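Local structure of 3-oxoacyl-[acyl-carrier protein] synthase (Thermus thermophilus, 1UB7) at residues 14-17 / 18-22; 50-53 / 54-57; 137-140 / 141-144. The protein probably catalyses the first condensation of fatty acid synthesis, joining an acetyl group from acetyl-CoA to two carbons from malonyl-ACP, and works as a homodimer. One frame throughout, in Å; residues are numbered along the deposited sequence.

Interaction 1: 14-17 / 18-22; sequences RVMT and NADFE
Thr17 and Asp20 form a capping box where strand 14-17 gives way to the short helix 18-22, with Thr17 as N-cap. Each residue binds the other's backbone N: Asp20 N donates to Thr17 OG1 at 3.2 Å, and Thr17 N donates to Asp20 OD2 at 2.8 Å. Followed outward, the Asp20 side chain starts with CB, 3.6 Å from Met16 CG and close to Thr17 O. Its CG then turns beside its own backbone N (chi1 -77°), which carries the carboxylate back over the cap. At the tip, OD2 takes two donors: Thr17 N on its anti lone pair and the Thr17 hydroxyl, OG1 at 2.7 Å, from well above the carboxylate plane. Two donors from one residue on a single oxygen probably limit the carboxylate's rotation. Next to the cap, Asn18 bonds to Asp29, Arg41 and the carbonyl of Ile38, which ties the helix start to strand 40-43. One turn beyond the cap, Phe21 N makes a weak bond to Thr17 O. The Phe21 ring meets Met16 in a Met-aromatic contact, the two side chains crossing at about a right angle. Met16 SD stands obliquely 4.7 Å from the Phe21 ring centroid.

Interaction 2: 50-53 / 54-57; sequences TSDL and AFKA
With chi1 at -61° and CG beside the backbone N, Phe55 leans back along the first turns of helix 50-64 toward Ser51, one turn earlier, and its ring comes to lie over the Ser51 carbonyl. The motif is the i to i+4 ladder of an alpha-helix: Ala54, Phe55, Lys56 and Ala57 donate their backbone N-H groups to the carbonyls of Thr50, Ser51, Asp52 and Leu53. The bond from Lys56 N to Asp52 O, 2.8 Å, is nearly straight at 174°. Ser51 O has a double role, for it accepts from Phe55 N at 2.7 Å and also sits against one ring face, 3.0 Å above the plane and offset toward the rim. Farther out, Phe55 CZ reaches Ser51 CB at 4.0 Å. The Phe55 side chain also packs on Val93 of helix 89-96 and on Pro198 of the second subunit, so an alanine here would probably leave the Ser51 carbonyl and that proline without their aromatic neighbour and open a gap at the dimer interface. Lys56, one residue on, bends at chi2 (137°), bringing its CD within 3.4 Å of Asp52 O. The charged ends part company: Lys56 NZ forms a salt bridge with Glu48, whereas Asp52 OD2 bonds to Tyr49 N and makes a salt bridge to Arg196 of the second subunit. Asp52 OD1 and Lys56 NZ lie 5.1 Å apart, their charged atoms not in contact.

Interaction 3: 137-140 / 141-144; sequences AEAL and SKII
Leu140, the residue most covered in this contact, gives its backbone oxygen to a short 3-10 turn after strand 131-138. Leu140 O accepts from Ile143 N at 3.0 Å, a fairly straight bond (165°) whose donor stands above the carbonyl plane, and more weakly from Ile144 N. The side chains of both isoleucines flank the same oxygen: Ile143 CG1 and Ile144 CG2 each lie 3.5 Å from Leu140 O. Beyond them, Leu140 CD2 meets Ile143 CD1 at 4.0 Å, the two side chains crossing obliquely. Ile143 CG1 sits between its own backbone N and carbonyl carbon (chi1 56°), and this together with an extended chi2 brings CD1 to the leucine.

Ala139 carries the other half of the contact. Its carbonyl accepts from Lys142 N, although the position of that nitrogen is less sure, and its methyl CB rests 3.6 Å from Lys142 CG. The lysine then bends at chi2 (-74°) and runs off to other partners, NZ bonding to the carbonyl of Glu48 and the side chain making a cation-pi contact with Tyr49. Ser141 OG hydrogen-bonds to Asp157.

Leu140 lies with its side chain about 5 Å from that of Asn276 and about 8 Å from that of His246, both predicted active-site residues, while Lys142 and Ile143 pack on Val193 and Phe86 of the second subunit. Bonded by Ile143 N, weakly by Ile144 N, and flanked by isoleucine carbons, Leu140 O is probably satisfied within the turn itself, as suits a buried carbonyl.

How the interactions relate
Along the chain of this thiolase-like FabH enzyme the three contacts come in series: 14-22, then 50-57, then 137-144. Interactions 2 and 3 are neighbours, their centres 12 Å apart, and they touch where helix 50-64 packs on the end of strand 131-138, part of the five-stranded mixed sheet; Leu53 CD1 lies 3.2 Å from Glu138 O. Both also reach the second subunit, so helix and turn share in the dimer interface. Interaction 1, on the small antiparallel pair 14-17 and 40-43, is centred 16 Å from interaction 3 and 23 Å from interaction 2. Its Phe21 side chain is about 11 Å from that of the predicted active-site residue Asn276, farther than Leu140 of interaction 3.

Interaction 1: 14-17 / 18-22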
loop_
_atom_site.group_PDB
_atom_site.type_symbol
_atom_site.label_atom_id
_atom_site.label_comp_id
_atom_site.label_asym_id
_atom_site.label_seq_id
_atom_site.Cartn_x
_atom_site.Cartn_y
_atom_site.Cartn_z
ATOM N N ARG A 14 -15.611 -17.612 -15.709
ATOM C CA ARG A 14 -14.904 -18.423 -16.695
ATOM C C ARG A 14 -13.828 -19.344 -16.114
ATOM O O ARG A 14 -12.884 -18.890 -15.459
ATOM C CB ARG A 14 -14.290 -17.510 -17.760
ATOM C CG ARG A 14 -13.363 -18.193 -18.749
ATOM C CD ARG A 14 -13.690 -17.727 -20.168
ATOM N NE ARG A 14 -12.516 -17.664 -21.041
ATOM C CZ ARG A 14 -12.548 -17.271 -22.313
ATOM N NH1 ARG A 14 -13.699 -16.908 -22.872
ATOM N NH2 ARG A 14 -11.427 -17.227 -23.026
ATOM N N VAL A 15 -13.976 -20.643 -16.375
ATOM C CA VAL A 15 -13.028 -21.650 -15.896
ATOM C C VAL A 15 -12.012 -22.020 -16.978
ATOM O O VAL A 15 -12.285 -21.903 -18.178
ATOM C CB VAL A 15 -13.753 -22.948 -15.456
ATOM C CG1 VAL A 15 -12.743 -23.956 -14.919
ATOM C CG2 VAL A 15 -14.796 -22.638 -14.395
ATOM N N MET A 16 -10.833 -22.457 -16.547
ATOM C CA MET A 16 -9.795 -22.863 -17.476
ATOM C C MET A 16 -9.107 -24.123 -16.967
ATOM O O MET A 16 -8.320 -24.086 -16.018
ATOM C CB MET A 16 -8.780 -21.744 -17.672
ATOM C CG MET A 16 -8.054 -21.867 -18.994
ATOM S SD MET A 16 -7.313 -20.335 -19.537
ATOM C CE MET A 16 -5.798 -20.918 -20.267
ATOM N N THR A 17 -9.429 -25.239 -17.619
ATOM C CA THR A 17 -8.896 -26.556 -17.278
ATOM C C THR A 17 -7.481 -26.759 -17.801
ATOM O O THR A 17 -7.040 -26.065 -18.726
ATOM C CB THR A 17 -9.786 -27.664 -17.862
ATOM O OG1 THR A 17 -9.851 -27.518 -19.288
ATOM C CG2 THR A 17 -11.196 -27.572 -17.291
ATOM N N ASN A 18 -6.767 -27.710 -17.201
ATOM C CA ASN A 18 -5.407 -28.000 -17.631
ATOM C C ASN A 18 -5.492 -28.366 -19.105
ATOM O O ASN A 18 -4.576 -28.092 -19.878
ATOM C CB ASN A 18 -4.802 -29.160 -16.829
ATOM C CG ASN A 18 -4.565 -28.810 -15.359
ATOM O OD1 ASN A 18 -4.201 -27.683 -15.018
ATOM N ND2 ASN A 18 -4.748 -29.790 -14.489
ATOM N N ALA A 19 -6.614 -28.975 -19.483
ATOM C CA ALA A 19 -6.861 -29.364 -20.868
ATOM C C ALA A 19 -6.735 -28.114 -21.738
ATOM O O ALA A 19 -6.043 -28.120 -22.764
ATOM C CB ALA A 19 -8.264 -29.964 -21.000
ATOM N N ASP A 20 -7.406 -27.044 -21.310
ATOM C CA ASP A 20 -7.377 -25.764 -22.009
ATOM C C ASP A 20 -5.941 -25.313 -22.267
ATOM O O ASP A 20 -5.666 -24.584 -23.223
ATOM C CB ASP A 20 -8.105 -24.700 -21.187
ATOM C CG ASP A 20 -9.608 -24.818 -21.285
ATOM O OD1 ASP A 20 -10.139 -24.684 -22.408
ATOM O OD2 ASP A 20 -10.258 -25.039 -20.240
ATOM N N PHE A 21 -5.033 -25.746 -21.399
ATOM C CA PHE A 21 -3.624 -25.405 -21.524
ATOM C C PHE A 21 -2.898 -26.397 -22.441
ATOM O O PHE A 21 -1.931 -26.034 -23.116
ATOM C CB PHE A 21 -2.964 -25.375 -20.139
ATOM C CG PHE A 21 -3.292 -24.138 -19.333
ATOM C CD1 PHE A 21 -2.735 -22.905 -19.667
ATOM C CD2 PHE A 21 -4.158 -24.210 -18.237
ATOM C CE1 PHE A 21 -3.032 -21.762 -18.923
ATOM C CE2 PHE A 21 -4.463 -23.072 -17.485
ATOM C CZ PHE A 21 -3.899 -21.848 -17.829
ATOM N N GLU A 22 -3.364 -27.645 -22.466
ATOM C CA GLU A 22 -2.759 -28.663 -23.325
ATOM C C GLU A 22 -3.112 -28.342 -24.774
ATOM O O GLU A 22 -2.445 -28.798 -25.698
ATOM C CB GLU A 22 -3.290 -30.062 -22.981
ATOM C CG GLU A 22 -2.914 -30.577 -21.599
ATOM C CD GLU A 22 -3.472 -31.968 -21.317
ATOM O OE1 GLU A 22 -4.702 -32.161 -21.447
ATOM O OE2 GLU A 22 -2.680 -32.867 -20.960
#

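Interaction 2: 50-53 / 54-57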
loop_
_atom_site.group_PDB
_atom_site.type_symbol
_atom_site.label_atom_id
_atom_site.label_comp_id
_atom_site.label_asym_id
_atom_site.label_seq_id
_atom_site.Cartn_x
_atom_site.Cartn_y
_atom_site.Cartn_z
ATOM N N THR A 50 -9.269 -5.926 -11.464
ATOM C CA THR A 50 -9.083 -6.086 -10.021
ATOM C C THR A 50 -10.136 -5.391 -9.159
ATOM O O THR A 50 -10.607 -5.966 -8.171
ATOM C CB THR A 50 -7.697 -5.619 -9.585
ATOM O OG1 THR A 50 -6.717 -6.535 -10.092
ATOM C CG2 THR A 50 -7.611 -5.552 -8.057
ATOM N N SER A 51 -10.512 -4.172 -9.537
ATOM C CA SER A 51 -11.525 -3.444 -8.789
ATOM C C SER A 51 -12.861 -4.189 -8.852
ATOM O O SER A 51 -13.606 -4.244 -7.864
ATOM C CB SER A 51 -11.671 -2.019 -9.340
ATOM O OG SER A 51 -11.906 -2.033 -10.729
ATOM N N ASP A 52 -13.155 -4.785 -10.003
ATOM C CA ASP A 52 -14.408 -5.530 -10.156
ATOM C C ASP A 52 -14.391 -6.763 -9.273
ATOM O O ASP A 52 -15.388 -7.091 -8.624
ATOM C CB ASP A 52 -14.609 -5.945 -11.605
ATOM C CG ASP A 52 -14.588 -4.769 -12.536
ATOM O OD1 ASP A 52 -15.551 -3.967 -12.497
ATOM O OD2 ASP A 52 -13.600 -4.641 -13.291
ATOM N N LEU A 53 -13.254 -7.450 -9.250
ATOM C CA LEU A 53 -13.153 -8.627 -8.420
ATOM C C LEU A 53 -13.348 -8.165 -6.978
ATOM O O LEU A 53 -14.007 -8.846 -6.193
ATOM C CB LEU A 53 -11.788 -9.290 -8.592
ATOM C CG LEU A 53 -11.346 -9.608 -10.029
ATOM C CD1 LEU A 53 -9.969 -10.273 -9.994
ATOM C CD2 LEU A 53 -12.369 -10.523 -10.705
ATOM N N ALA A 54 -12.793 -6.997 -6.642
ATOM C CA ALA A 54 -12.919 -6.458 -5.289
ATOM C C ALA A 54 -14.379 -6.107 -4.989
ATOM O O ALA A 54 -14.883 -6.418 -3.901
ATOM C CB ALA A 54 -12.026 -5.225 -5.117
ATOM N N PHE A 55 -15.061 -5.469 -5.945
ATOM C CA PHE A 55 -16.463 -5.111 -5.739
ATOM C C PHE A 55 -17.278 -6.380 -5.498
ATOM O O PHE A 55 -18.048 -6.466 -4.536
ATOM C CB PHE A 55 -17.055 -4.371 -6.951
ATOM C CG PHE A 55 -16.379 -3.056 -7.282
ATOM C CD1 PHE A 55 -15.603 -2.374 -6.336
ATOM C CD2 PHE A 55 -16.528 -2.495 -8.557
ATOM C CE1 PHE A 55 -14.980 -1.159 -6.660
ATOM C CE2 PHE A 55 -15.912 -1.282 -8.889
ATOM C CZ PHE A 55 -15.134 -0.616 -7.933
ATOM N N LYS A 56 -17.100 -7.368 -6.373
ATOM C CA LYS A 56 -17.825 -8.624 -6.253
ATOM C C LYS A 56 -17.556 -9.364 -4.948
ATOM O O LYS A 56 -18.455 -9.995 -4.394
ATOM C CB LYS A 56 -17.535 -9.524 -7.464
ATOM C CG LYS A 56 -18.469 -9.232 -8.637
ATOM C CD LYS A 56 -17.738 -9.205 -9.958
ATOM C CE LYS A 56 -18.610 -8.619 -11.071
ATOM N NZ LYS A 56 -17.832 -8.505 -12.352
ATOM N N ALA A 57 -16.336 -9.288 -4.437
ATOM C CA ALA A 57 -16.040 -9.969 -3.182
ATOM C C ALA A 57 -16.783 -9.270 -2.054
ATOM O O ALA A 57 -17.299 -9.918 -1.153
ATOM C CB ALA A 57 -14.544 -9.960 -2.907
#

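Interaction 3: 137-140 / 141-144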
loop_
_atom_site.group_PDB
_atom_site.type_symbol
_atom_site.label_atom_id
_atom_site.label_comp_id
_atom_site.label_asym_id
_atom_site.label_seq_id
_atom_site.Cartn_x
_atom_site.Cartn_y
_atom_site.Cartn_z
ATOM N N ALA A 137 -7.394 -8.846 -3.487
ATOM C CA ALA A 137 -7.878 -9.009 -4.862
ATOM C C ALA A 137 -6.783 -8.923 -5.922
ATOM O O ALA A 137 -6.001 -7.966 -5.953
ATOM C CB ALA A 137 -8.965 -7.966 -5.157
ATOM N N GLU A 138 -6.771 -9.920 -6.813
ATOM C CA GLU A 138 -5.772 -10.039 -7.887
ATOM C C GLU A 138 -6.308 -10.466 -9.244
ATOM O O GLU A 138 -7.072 -11.415 -9.339
ATOM C CB GLU A 138 -4.702 -11.059 -7.495
ATOM C CG GLU A 138 -3.797 -10.620 -6.375
ATOM C CD GLU A 138 -2.634 -9.789 -6.863
ATOM O OE1 GLU A 138 -2.838 -8.910 -7.726
ATOM O OE2 GLU A 138 -1.510 -10.013 -6.372
ATOM N N ALA A 139 -5.884 -9.772 -10.292
ATOM C CA ALA A 139 -6.272 -10.123 -11.657
ATOM C C ALA A 139 -4.952 -10.452 -12.358
ATOM O O ALA A 139 -4.501 -9.722 -13.232
ATOM C CB ALA A 139 -6.954 -8.948 -12.345
ATOM N N LEU A 140 -4.329 -11.550 -11.957
ATOM C CA LEU A 140 -3.048 -11.936 -12.530
ATOM C C LEU A 140 -3.118 -12.222 -14.015
ATOM O O LEU A 140 -2.141 -12.030 -14.732
ATOM C CB LEU A 140 -2.490 -13.136 -11.777
ATOM C CG LEU A 140 -2.140 -12.708 -10.348
ATOM C CD1 LEU A 140 -2.006 -13.921 -9.427
ATOM C CD2 LEU A 140 -0.862 -11.862 -10.393
ATOM N N SER A 141 -4.282 -12.653 -14.481
ATOM C CA SER A 141 -4.450 -12.958 -15.894
ATOM C C SER A 141 -4.225 -11.734 -16.763
ATOM O O SER A 141 -4.304 -11.816 -17.981
ATOM C CB SER A 141 -5.852 -13.511 -16.156
ATOM O OG SER A 141 -6.836 -12.520 -15.970
ATOM N N LYS A 142 -3.930 -10.600 -16.146
ATOM C CA LYS A 142 -3.728 -9.377 -16.918
ATOM C C LYS A 142 -2.258 -9.018 -17.105
ATOM O O LYS A 142 -1.936 -8.155 -17.918
ATOM C CB LYS A 142 -4.442 -8.201 -16.243
ATOM C CG LYS A 142 -5.866 -8.494 -15.797
ATOM C CD LYS A 142 -6.849 -8.557 -16.941
ATOM C CE LYS A 142 -8.266 -8.743 -16.411
ATOM N NZ LYS A 142 -9.305 -8.559 -17.463
ATOM N N ILE A 143 -1.377 -9.664 -16.341
ATOM C CA ILE A 143 0.065 -9.404 -16.425
ATOM C C ILE A 143 0.835 -10.702 -16.642
ATOM O O ILE A 143 2.064 -10.725 -16.644
ATOM C CB ILE A 143 0.611 -8.744 -15.126
ATOM C CG1 ILE A 143 0.268 -9.620 -13.917
ATOM C CG2 ILE A 143 0.027 -7.352 -14.956
ATOM C CD1 ILE A 143 1.245 -9.501 -12.759
ATOM N N ILE A 144 0.096 -11.787 -16.812
ATOM C CA ILE A 144 0.696 -13.090 -17.009
ATOM C C ILE A 144 1.005 -13.321 -18.487
ATOM O O ILE A 144 0.209 -12.956 -19.357
ATOM C CB ILE A 144 -0.263 -14.185 -16.513
ATOM C CG1 ILE A 144 0.416 -15.549 -16.572
ATOM C CG2 ILE A 144 -1.525 -14.193 -17.360
ATOM C CD1 ILE A 144 -0.484 -16.679 -16.133
#